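Local coordinates for hypothetical protein TM1631 (Thermotoga maritima, PDB 1VPQ) that is of unknown function but belongs to the DUF72 family, whose members are grouped with the TIM-barrel proteins, at residues F40-Y43 with Y44-L48; H91-W94 with K95-K98; N261-Q264 with F265-M268. All coordinates share one frame; numbering follows the deposited sequence.

Contact 1 (F40-Y43 with Y44-L48); sequences FLKY and YWAVL
A chi1 of -160° swings the Tyr43 ring away from its own amide N, and one of -173° sends Val47 CG1 the same way, so that phenol ring and isopropyl group meet one turn apart, late in helix 40-46 of a TIM-barrel-like fold. It is an i to i+4 contact of the CH-pi kind: Val47 CB stands 3.8 Å from the centroid of the Tyr43 ring, over one face. CG1 reaches toward the phenol end, 3.6 Å from Tyr43 CZ, while CG2 lies nearer Tyr43 CD2. Leu48 adds a second apolar neighbour, its CD2 lying near Tyr43 CE1.

Farther round the helix the indole of Trp45 has a different kind of neighbour. The methyl of Ala46 and the carbonyl oxygen of Lys42 lie over one face, off toward the rim, and the aliphatic CG of Lys42 approaches Trp45 CZ2 at 4.0 Å. Tyr44 turns from these toward the barrel, where its OH is hydrogen-bonded to Ile52 O and Thr18 N.

In this last part of the segment one carbonyl takes two donors: Tyr43 O accepts a nearly straight bond from Leu48 N at 3.1 Å, and Val47 N at 3.2 Å from above the carbonyl plane.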
loop_
_atom_site.group_PDB
_atom_site.type_symbol
_atom_site.label_atom_id
_atom_site.label_comp_id
_atom_site.label_asym_id
_atom_site.label_seq_id
_atom_site.Cartn_x
_atom_site.Cartn_y
_atom_site.Cartn_z
ATOM N N PHE A 40 -7.253 -5.092 18.483
ATOM C CA PHE A 40 -7.510 -5.016 17.043
ATOM C C PHE A 40 -6.448 -5.756 16.235
ATOM O O PHE A 40 -6.774 -6.510 15.318
ATOM C CB PHE A 40 -7.530 -3.558 16.546
ATOM C CG PHE A 40 -8.808 -2.800 16.820
ATOM C CD1 PHE A 40 -9.954 -3.425 17.293
ATOM C CD2 PHE A 40 -8.856 -1.439 16.552
ATOM C CE1 PHE A 40 -11.117 -2.694 17.525
ATOM C CE2 PHE A 40 -10.010 -0.701 16.774
ATOM C CZ PHE A 40 -11.145 -1.328 17.263
ATOM N N LEU A 41 -5.181 -5.513 16.555
ATOM C CA LEU A 41 -4.089 -6.113 15.796
ATOM C C LEU A 41 -4.058 -7.634 15.974
ATOM O O LEU A 41 -3.888 -8.358 15.006
ATOM C CB LEU A 41 -2.733 -5.494 16.163
ATOM C CG LEU A 41 -1.533 -6.063 15.380
ATOM C CD1 LEU A 41 -1.669 -5.851 13.867
ATOM C CD2 LEU A 41 -0.230 -5.475 15.880
ATOM N N LYS A 42 -4.221 -8.101 17.210
ATOM C CA LYS A 42 -4.289 -9.537 17.484
ATOM C C LYS A 42 -5.457 -10.188 16.743
ATOM O O LYS A 42 -5.295 -11.256 16.152
ATOM C CB LYS A 42 -4.402 -9.809 18.982
ATOM C CG LYS A 42 -4.372 -11.288 19.342
ATOM C CD LYS A 42 -4.283 -11.466 20.835
ATOM C CE LYS A 42 -4.090 -12.921 21.227
ATOM N NZ LYS A 42 -3.735 -13.031 22.676
ATOM N N TYR A 43 -6.618 -9.537 16.763
ATOM C CA TYR A 43 -7.794 -10.040 16.046
ATOM C C TYR A 43 -7.557 -10.076 14.538
ATOM O O TYR A 43 -7.973 -11.007 13.859
ATOM C CB TYR A 43 -9.044 -9.202 16.347
ATOM C CG TYR A 43 -10.329 -9.946 16.042
ATOM C CD1 TYR A 43 -10.879 -9.943 14.758
ATOM C CD2 TYR A 43 -10.982 -10.686 17.032
ATOM C CE1 TYR A 43 -12.061 -10.639 14.473
ATOM C CE2 TYR A 43 -12.159 -11.388 16.757
ATOM C CZ TYR A 43 -12.693 -11.360 15.478
ATOM O OH TYR A 43 -13.859 -12.049 15.209
ATOM N N TYR A 44 -6.892 -9.048 14.031
ATOM C CA TYR A 44 -6.520 -8.956 12.626
ATOM C C TYR A 44 -5.692 -10.172 12.141
ATOM O O TYR A 44 -6.049 -10.802 11.143
ATOM C CB TYR A 44 -5.758 -7.640 12.414
ATOM C CG TYR A 44 -5.308 -7.344 11.009
ATOM C CD1 TYR A 44 -4.072 -7.794 10.547
ATOM C CD2 TYR A 44 -6.092 -6.585 10.154
ATOM C CE1 TYR A 44 -3.640 -7.519 9.257
ATOM C CE2 TYR A 44 -5.664 -6.291 8.858
ATOM C CZ TYR A 44 -4.437 -6.770 8.412
ATOM O OH TYR A 44 -4.000 -6.493 7.135
ATOM N N TRP A 45 -4.607 -10.505 12.844
ATOM C CA TRP A 45 -3.723 -11.608 12.411
ATOM C C TRP A 45 -4.129 -12.995 12.925
ATOM O O TRP A 45 -3.957 -13.991 12.206
ATOM C CB TRP A 45 -2.238 -11.334 12.736
ATOM C CG TRP A 45 -1.852 -11.225 14.206
ATOM C CD1 TRP A 45 -1.594 -10.071 14.893
ATOM C CD2 TRP A 45 -1.634 -12.301 15.139
ATOM N NE1 TRP A 45 -1.250 -10.357 16.192
ATOM C CE2 TRP A 45 -1.272 -11.714 16.373
ATOM C CE3 TRP A 45 -1.719 -13.699 15.055
ATOM C CZ2 TRP A 45 -0.998 -12.471 17.511
ATOM C CZ3 TRP A 45 -1.446 -14.455 16.189
ATOM C CH2 TRP A 45 -1.089 -13.838 17.403
ATOM N N ALA A 46 -4.642 -13.069 14.155
ATOM C CA ALA A 46 -4.962 -14.363 14.785
ATOM C C ALA A 46 -6.283 -14.962 14.304
ATOM O O ALA A 46 -6.386 -16.175 14.139
ATOM C CB ALA A 46 -4.970 -14.237 16.291
ATOM N N VAL A 47 -7.277 -14.107 14.082
ATOM C CA VAL A 47 -8.631 -14.539 13.721
ATOM C C VAL A 47 -8.923 -14.308 12.231
ATOM O O VAL A 47 -9.167 -15.260 11.499
ATOM C CB VAL A 47 -9.699 -13.838 14.597
ATOM C CG1 VAL A 47 -11.089 -14.420 14.339
ATOM C CG2 VAL A 47 -9.337 -13.958 16.080
ATOM N N LEU A 48 -8.888 -13.058 11.775
ATOM C CA LEU A 48 -9.118 -12.760 10.354
ATOM C C LEU A 48 -8.035 -13.362 9.451
ATOM O O LEU A 48 -8.254 -13.542 8.253
ATOM C CB LEU A 48 -9.233 -11.252 10.112
ATOM C CG LEU A 48 -10.303 -10.486 10.898
ATOM C CD1 LEU A 48 -10.306 -9.026 10.486
ATOM C CD2 LEU A 48 -11.673 -11.086 10.682
#

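Contact 2 (H91-W94 with K95-K98); sequences HVLW and KEGK
The six-membered ring of the Trp94 indole carries Lys95 CG on one face, 3.4 Å from its centroid in a CH-pi contact, and Lys95 CE comes within 3.8 Å of Trp94 CZ2. Elsewhere the indole meets Phe131 and Tyr140, each edge-to-face, and Trp94 NE1 is hydrogen-bonded to Thr90 O. A chi1 of 61° sets Trp94 CG between its backbone N and carbonyl carbon, which brings the ring back beside the Lys95 side chain. From there the lysine runs on until a bend at its last torsion brings NZ to His91 O, in a bond modelled as very short, whose details are doubtful.

The backbone beneath is the short, weakly bonded helix 93-96, which follows helix 87-91 in this TIM-barrel-like chain; Gly97, with positive phi, is the first residue to leave the helical conformation. Leu93 O accepts Glu96 N and Lys98 N from opposite faces of its carbonyl plane, both at 3.0 Å; the bond to Lys98 is the straighter, at 167°. On the outer side Val92 and Glu96 lie side by side, with Val92 CG1 3.6 Å from Glu96 OE2. Replacing the indole of Trp94 by the methyl of an alanine is likely to leave the Lys95 chain without its aromatic support and Thr90 O without the indole donor. Beside Val92 and Glu96, Leu93 CD2 rests against Lys98 CB at 3.6 Å.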
loop_
_atom_site.group_PDB
_atom_site.type_symbol
_atom_site.label_atom_id
_atom_site.label_comp_id
_atom_site.label_asym_id
_atom_site.label_seq_id
_atom_site.Cartn_x
_atom_site.Cartn_y
_atom_site.Cartn_z
ATOM N N HIS A 91 4.558 14.167 -1.323
ATOM C CA HIS A 91 3.584 15.247 -1.577
ATOM C C HIS A 91 4.140 16.681 -1.570
ATOM O O HIS A 91 3.403 17.617 -1.873
ATOM C CB HIS A 91 2.449 15.182 -0.536
ATOM C CG HIS A 91 1.538 14.006 -0.704
ATOM N ND1 HIS A 91 1.946 12.708 -0.475
ATOM C CD2 HIS A 91 0.241 13.933 -1.080
ATOM C CE1 HIS A 91 0.941 11.885 -0.717
ATOM N NE2 HIS A 91 -0.106 12.603 -1.083
ATOM N N VAL A 92 5.405 16.873 -1.203
ATOM C CA VAL A 92 5.904 18.224 -0.905
ATOM C C VAL A 92 7.220 18.564 -1.613
ATOM O O VAL A 92 7.254 19.457 -2.446
ATOM C CB VAL A 92 6.079 18.437 0.624
ATOM C CG1 VAL A 92 6.496 19.868 0.932
ATOM C CG2 VAL A 92 4.798 18.106 1.369
ATOM N N LEU A 93 8.290 17.849 -1.280
ATOM C CA LEU A 93 9.646 18.247 -1.674
ATOM C C LEU A 93 9.821 18.398 -3.180
ATOM O O LEU A 93 10.535 19.283 -3.633
ATOM C CB LEU A 93 10.683 17.244 -1.156
ATOM C CG LEU A 93 10.847 17.145 0.363
ATOM C CD1 LEU A 93 11.724 15.960 0.703
ATOM C CD2 LEU A 93 11.418 18.430 0.957
ATOM N N TRP A 94 9.178 17.536 -3.953
ATOM C CA TRP A 94 9.284 17.599 -5.414
ATOM C C TRP A 94 8.660 18.879 -5.994
ATOM O O TRP A 94 9.073 19.344 -7.060
ATOM C CB TRP A 94 8.671 16.348 -6.056
ATOM C CG TRP A 94 7.227 16.160 -5.770
ATOM C CD1 TRP A 94 6.679 15.404 -4.773
ATOM C CD2 TRP A 94 6.129 16.744 -6.479
ATOM N NE1 TRP A 94 5.311 15.475 -4.828
ATOM C CE2 TRP A 94 4.948 16.292 -5.865
ATOM C CE3 TRP A 94 6.031 17.594 -7.586
ATOM C CZ2 TRP A 94 3.684 16.669 -6.312
ATOM C CZ3 TRP A 94 4.773 17.964 -8.029
ATOM C CH2 TRP A 94 3.620 17.503 -7.395
ATOM N N LYS A 95 7.659 19.426 -5.294
ATOM C CA LYS A 95 7.049 20.712 -5.648
ATOM C C LYS A 95 8.011 21.867 -5.374
ATOM O O LYS A 95 7.917 22.917 -6.005
ATOM C CB LYS A 95 5.758 20.968 -4.849
ATOM C CG LYS A 95 4.614 19.973 -5.045
ATOM C CD LYS A 95 3.340 20.521 -4.389
ATOM C CE LYS A 95 2.130 19.610 -4.558
ATOM N NZ LYS A 95 1.837 18.823 -3.335
ATOM N N GLU A 96 8.916 21.666 -4.420
ATOM C CA GLU A 96 9.831 22.710 -3.950
ATOM C C GLU A 96 11.260 22.570 -4.488
ATOM O O GLU A 96 12.122 23.385 -4.172
ATOM C CB GLU A 96 9.858 22.701 -2.422
ATOM C CG GLU A 96 8.476 22.677 -1.810
ATOM C CD GLU A 96 8.486 22.658 -0.301
ATOM O OE1 GLU A 96 9.384 22.012 0.286
ATOM O OE2 GLU A 96 7.577 23.278 0.291
ATOM N N GLY A 97 11.502 21.534 -5.293
ATOM C CA GLY A 97 12.828 21.273 -5.863
ATOM C C GLY A 97 13.863 20.873 -4.828
ATOM O O GLY A 97 15.027 21.275 -4.907
ATOM N N LYS A 98 13.438 20.063 -3.863
ATOM C CA LYS A 98 14.290 19.673 -2.742
ATOM C C LYS A 98 14.636 18.189 -2.788
ATOM O O LYS A 98 13.905 17.391 -3.368
ATOM C CB LYS A 98 13.619 20.044 -1.419
ATOM C CG LYS A 98 13.792 21.512 -1.041
ATOM C CD LYS A 98 12.846 21.926 0.081
ATOM C CE LYS A 98 13.400 23.073 0.915
ATOM N NZ LYS A 98 13.991 24.165 0.097
#

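Contact 3 (N261-Q264 with F265-M268); sequences NALQ and FKKM
Phe265 and Asn261, one turn apart on helix 257-270, are joined by a backbone bond from Phe265 N to Asn261 O of 2.8 Å, and both side chains belong to the closely packed side of the helix. The Phe265 ring, its CG opposite the backbone N across CA-CB (chi1 -163°), is carried away from its own turn and into the barrel wall. Asn261 is gripped at both ends of its amide. ND2 gives a 2.7 Å hydrogen bond to Gln264 OE1, which lies in the amide plane of Asn261, while OD1 accepts from Tyr224 N and Asn252 ND2. This buried amide is thereby fixed in rotation, and Gln264, its chain extended beyond CG, is drawn back along the helix. On the same packed side, Met268 CG passes 3.4 Å from Gln264 O, the oxygen that accepts Met268 N.

Contacts between the side chains are looser round the rest of the helix. Leu263 and Lys266 lie side by side and point the same way, but only Leu263 CD2 and Lys266 NZ come near each other, at 3.9 Å; both residues also lie against Phe50. Lys267 is exposed, bends at chi2, and forms a long, weak ion pair with Glu271.

This is the amphipathic pattern of an outer barrel helix. Ala262 and Phe265 face strands 13-18 and 245-250, the first and last of the barrel; Phe265 also touches Val236 of helix 226-240, and Met268 packs on Leu229 and Phe233 of that same helix.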
loop_
_atom_site.group_PDB
_atom_site.type_symbol
_atom_site.label_atom_id
_atom_site.label_comp_id
_atom_site.label_asym_id
_atom_site.label_seq_id
_atom_site.Cartn_x
_atom_site.Cartn_y
_atom_site.Cartn_z
ATOM N N ASN A 261 -13.733 -7.421 1.401
ATOM C CA ASN A 261 -13.140 -7.772 0.117
ATOM C C ASN A 261 -11.805 -8.510 0.251
ATOM O O ASN A 261 -11.515 -9.429 -0.526
ATOM C CB ASN A 261 -12.954 -6.528 -0.766
ATOM C CG ASN A 261 -14.270 -5.939 -1.261
ATOM O OD1 ASN A 261 -14.339 -4.756 -1.577
ATOM N ND2 ASN A 261 -15.314 -6.761 -1.338
ATOM N N ALA A 262 -10.992 -8.107 1.223
ATOM C CA ALA A 262 -9.688 -8.740 1.424
ATOM C C ALA A 262 -9.863 -10.187 1.878
ATOM O O ALA A 262 -9.093 -11.075 1.484
ATOM C CB ALA A 262 -8.850 -7.947 2.429
ATOM N N LEU A 263 -10.876 -10.406 2.708
ATOM C CA LEU A 263 -11.255 -11.746 3.162
ATOM C C LEU A 263 -11.835 -12.605 2.034
ATOM O O LEU A 263 -11.612 -13.819 2.003
ATOM C CB LEU A 263 -12.267 -11.664 4.305
ATOM C CG LEU A 263 -11.763 -11.152 5.656
ATOM C CD1 LEU A 263 -12.929 -10.830 6.546
ATOM C CD2 LEU A 263 -10.845 -12.165 6.330
ATOM N N GLN A 264 -12.597 -11.980 1.134
ATOM C CA GLN A 264 -13.125 -12.669 -0.045
ATOM C C GLN A 264 -11.982 -13.075 -0.950
ATOM O O GLN A 264 -11.934 -14.190 -1.448
ATOM C CB GLN A 264 -14.076 -11.767 -0.825
ATOM C CG GLN A 264 -15.422 -11.572 -0.189
ATOM C CD GLN A 264 -16.213 -10.476 -0.871
ATOM O OE1 GLN A 264 -15.954 -9.294 -0.677
ATOM N NE2 GLN A 264 -17.185 -10.864 -1.667
ATOM N N PHE A 265 -11.062 -12.144 -1.150
ATOM C CA PHE A 265 -9.873 -12.373 -1.967
ATOM C C PHE A 265 -8.978 -13.463 -1.376
ATOM O O PHE A 265 -8.474 -14.326 -2.096
ATOM C CB PHE A 265 -9.088 -11.063 -2.087
ATOM C CG PHE A 265 -8.092 -11.051 -3.200
ATOM C CD1 PHE A 265 -8.489 -10.733 -4.486
ATOM C CD2 PHE A 265 -6.768 -11.341 -2.960
ATOM C CE1 PHE A 265 -7.588 -10.706 -5.513
ATOM C CE2 PHE A 265 -5.856 -11.325 -3.979
ATOM C CZ PHE A 265 -6.267 -11.007 -5.267
ATOM N N LYS A 266 -8.789 -13.406 -0.060
ATOM C CA LYS A 266 -7.962 -14.378 0.674
ATOM C C LYS A 266 -8.504 -15.802 0.526
ATOM O O LYS A 266 -7.737 -16.761 0.380
ATOM C CB LYS A 266 -7.879 -13.968 2.147
ATOM C CG LYS A 266 -7.321 -15.008 3.096
ATOM C CD LYS A 266 -7.099 -14.410 4.482
ATOM C CE LYS A 266 -7.449 -15.402 5.578
ATOM N NZ LYS A 266 -8.926 -15.537 5.759
ATOM N N LYS A 267 -9.830 -15.916 0.570
ATOM C CA LYS A 267 -10.543 -17.164 0.313
ATOM C C LYS A 267 -10.223 -17.720 -1.078
ATOM O O LYS A 267 -10.007 -18.920 -1.240
ATOM C CB LYS A 267 -12.052 -16.925 0.451
ATOM C CG LYS A 267 -12.932 -18.148 0.217
ATOM C CD LYS A 267 -13.367 -18.320 -1.238
ATOM C CE LYS A 267 -14.328 -19.498 -1.387
ATOM N NZ LYS A 267 -14.753 -19.729 -2.788
ATOM N N MET A 268 -10.215 -16.844 -2.080
ATOM C CA MET A 268 -9.903 -17.247 -3.450
ATOM C C MET A 268 -8.485 -17.811 -3.545
ATOM O O MET A 268 -8.251 -18.822 -4.209
ATOM C CB MET A 268 -10.071 -16.072 -4.407
ATOM C CG MET A 268 -11.499 -15.601 -4.551
ATOM S SD MET A 268 -11.656 -14.191 -5.663
ATOM C CE MET A 268 -13.403 -13.824 -5.447
#

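All three are contacts between neighbouring turns of local helical structure in one barrel-like chain. Contacts 1 and 3 are neighbours, their centres about 15 Å apart, although some two hundred residues separate them in sequence. They touch at the carbonyl oxygen of Leu48, which Leu263 CD2 approaches to 3.5 Å from Leu48 O and near which the Lys266 ammonium also lies; Phe50, which meets Tyr44, also packs on Ala262, Leu263 and Lys266. Contact 2 lies across the chain's centre, about 38 Å from either of the others between centres. A sulfate, probably from the crystallisation liquor, is about 5 Å from the His91 side chain of contact 2.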